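Dbv8 protein (Nonomuraea, PDB 4MFZ) probably transfers a long fatty acyl chain from acyl-CoA to an amine of a glycopeptide antibiotic, as a GNAT-family N-acyltransferase. Local coordinates at residues L46-E51 / L94-H99. Residues are numbered along the deposited sequence; the frame is centred on the assembly and turned at random.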
loop_
_atom_site.group_PDB
_atom_site.type_symbol
_atom_site.label_atom_id
_atom_site.label_comp_id
_atom_site.label_asym_id
_atom_site.label_seq_id
_atom_site.Cartn_x
_atom_site.Cartn_y
_atom_site.Cartn_z
ATOM N N LEU A 46 -4.489 -17.969 16.662
ATOM C CA LEU A 46 -5.592 -18.030 15.677
ATOM C C LEU A 46 -5.782 -19.421 15.074
ATOM O O LEU A 46 -6.913 -19.875 14.914
ATOM C CB LEU A 46 -5.419 -17.018 14.516
ATOM C CG LEU A 46 -5.504 -15.524 14.860
ATOM C CD1 LEU A 46 -5.003 -14.661 13.713
ATOM C CD2 LEU A 46 -6.893 -15.080 15.266
ATOM N N GLY A 47 -4.688 -20.091 14.739
ATOM C CA GLY A 47 -4.802 -21.377 14.041
ATOM C C GLY A 47 -5.283 -21.216 12.594
ATOM O O GLY A 47 -5.407 -20.080 12.090
ATOM N N PRO A 48 -5.548 -22.343 11.913
ATOM C CA PRO A 48 -5.943 -22.308 10.497
ATOM C C PRO A 48 -7.323 -21.656 10.312
ATOM O O PRO A 48 -8.163 -21.737 11.206
ATOM C CB PRO A 48 -6.014 -23.793 10.094
ATOM C CG PRO A 48 -5.436 -24.588 11.222
ATOM C CD PRO A 48 -5.470 -23.721 12.451
ATOM N N PRO A 49 -7.544 -21.000 9.163
ATOM C CA PRO A 49 -8.831 -20.339 8.860
ATOM C C PRO A 49 -10.008 -21.323 8.756
ATOM O O PRO A 49 -9.815 -22.481 8.354
ATOM C CB PRO A 49 -8.576 -19.711 7.476
ATOM C CG PRO A 49 -7.538 -20.624 6.851
ATOM C CD PRO A 49 -6.645 -21.023 7.987
ATOM N N PRO A 50 -11.239 -20.863 9.078
ATOM C CA PRO A 50 -12.383 -21.774 8.950
ATOM C C PRO A 50 -12.621 -22.160 7.489
ATOM O O PRO A 50 -13.202 -23.220 7.228
ATOM C CB PRO A 50 -13.561 -20.957 9.512
ATOM C CG PRO A 50 -13.152 -19.530 9.373
ATOM C CD PRO A 50 -11.649 -19.503 9.497
ATOM N N GLU A 51 -12.156 -21.320 6.561
ATOM C CA GLU A 51 -12.212 -21.593 5.121
ATOM C C GLU A 51 -10.833 -21.923 4.594
ATOM O O GLU A 51 -9.953 -21.049 4.597
ATOM C CB GLU A 51 -12.664 -20.344 4.377
ATOM C CG GLU A 51 -14.102 -19.943 4.608
ATOM C CD GLU A 51 -15.020 -20.504 3.545
ATOM O OE1 GLU A 51 -14.950 -21.731 3.266
ATOM O OE2 GLU A 51 -15.815 -19.709 2.990
ATOM N N LEU A 94 2.435 -20.239 8.151
ATOM C CA LEU A 94 2.391 -18.789 8.206
ATOM C C LEU A 94 1.280 -18.139 7.337
ATOM O O LEU A 94 0.589 -17.217 7.785
ATOM C CB LEU A 94 3.765 -18.234 7.817
ATOM C CG LEU A 94 4.068 -16.799 8.234
ATOM C CD1 LEU A 94 4.391 -16.716 9.734
ATOM C CD2 LEU A 94 5.212 -16.250 7.396
ATOM N N LEU A 95 1.158 -18.593 6.092
ATOM C CA LEU A 95 0.183 -18.059 5.126
ATOM C C LEU A 95 -1.248 -18.271 5.629
ATOM O O LEU A 95 -2.100 -17.369 5.595
ATOM C CB LEU A 95 0.344 -18.822 3.807
ATOM C CG LEU A 95 -0.694 -18.603 2.705
ATOM C CD1 LEU A 95 -0.782 -17.138 2.301
ATOM C CD2 LEU A 95 -0.350 -19.481 1.500
ATOM N N GLU A 96 -1.489 -19.492 6.078
ATOM C CA GLU A 96 -2.762 -19.908 6.639
ATOM C C GLU A 96 -3.225 -18.982 7.758
ATOM O O GLU A 96 -4.376 -18.505 7.767
ATOM C CB GLU A 96 -2.552 -21.298 7.249
ATOM C CG GLU A 96 -3.565 -22.290 6.778
ATOM C CD GLU A 96 -3.192 -23.714 7.122
ATOM O OE1 GLU A 96 -2.388 -23.951 8.066
ATOM O OE2 GLU A 96 -3.707 -24.590 6.409
ATOM N N ARG A 97 -2.335 -18.799 8.727
ATOM C CA ARG A 97 -2.636 -18.012 9.927
ATOM C C ARG A 97 -2.638 -16.504 9.668
ATOM O O ARG A 97 -3.474 -15.785 10.216
ATOM C CB ARG A 97 -1.688 -18.425 11.085
ATOM C CG ARG A 97 -1.991 -19.847 11.547
ATOM C CD ARG A 97 -0.859 -20.545 12.298
ATOM N NE ARG A 97 -1.237 -21.921 12.679
ATOM C CZ ARG A 97 -1.399 -22.920 11.811
ATOM N NH1 ARG A 97 -1.189 -22.744 10.480
ATOM N NH2 ARG A 97 -1.735 -24.124 12.264
ATOM N N ALA A 98 -1.723 -16.017 8.833
ATOM C CA ALA A 98 -1.765 -14.622 8.348
ATOM C C ALA A 98 -3.088 -14.306 7.646
ATOM O O ALA A 98 -3.685 -13.288 7.910
ATOM C CB ALA A 98 -0.593 -14.325 7.410
ATOM N N HIS A 99 -3.523 -15.172 6.739
ATOM C CA HIS A 99 -4.813 -15.018 6.068
ATOM C C HIS A 99 -5.963 -14.982 7.073
ATOM O O HIS A 99 -6.891 -14.174 6.959
ATOM C CB HIS A 99 -5.006 -16.155 5.071
ATOM C CG HIS A 99 -6.430 -16.347 4.642
ATOM N ND1 HIS A 99 -7.088 -15.448 3.865
ATOM C CD2 HIS A 99 -7.340 -17.363 4.931
ATOM C CE1 HIS A 99 -8.346 -15.886 3.666
ATOM N NE2 HIS A 99 -8.503 -17.039 4.337
HETATM O O HOH W 1 -10.898 -17.982 5.824
#
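A proline-rich loop that leaves helix 37-46 packs across helix 89-104, so that Gly47, Pro48 and Pro49 meet Glu96, Arg97 and His99. This is surface packing in the helical N-terminal part of the GNAT-type acyltransferase. Gly47 leaves the helix with positive phi (71°), and Pro48 and Pro49 follow with polyproline II backbone angles. No direct hydrogen bond joins the two segments. Pro49 touches Glu96 and His99, crossing both side chains at about a right angle. Pro49 CD lies 3.4 Å from Glu96 O and 3.5 Å from Glu96 CG. Pro49 CB is 3.7 Å from His99 CD2. Pro49 CG lies at the edge of the His99 ring, in its plane. His99 CG is anti to the backbone N (chi1 162°), which turns the imidazole toward Pro49. His99 ND1 is hydrogen-bonded to Thr138 OG1 of helix 130-148, which probably helps fix the ring's rotation. Arg97 runs alongside Pro48, and the Gly47-Pro48 peptide covers one guanidinium face, with Pro48 N over its centre. Arg97 CG also touches Gly47 O at 3.5 Å; that carbonyl is hydrogen-bonded to His100 ND1. On the helix, Arg97 NH1 forms a salt bridge to the anti lone pair of Glu96 OE1 at 3.0 Å, tilted 23° from the guanidinium plane. Arg97 NH1 also bonds Trp93 O, and Arg97 makes a cation-pi contact with the Trp93 side chain. At Glu51, one water links the segments: it lies 3.0 Å from His99 NE2 and donates a weak bond of 3.4 Å to Glu51 O.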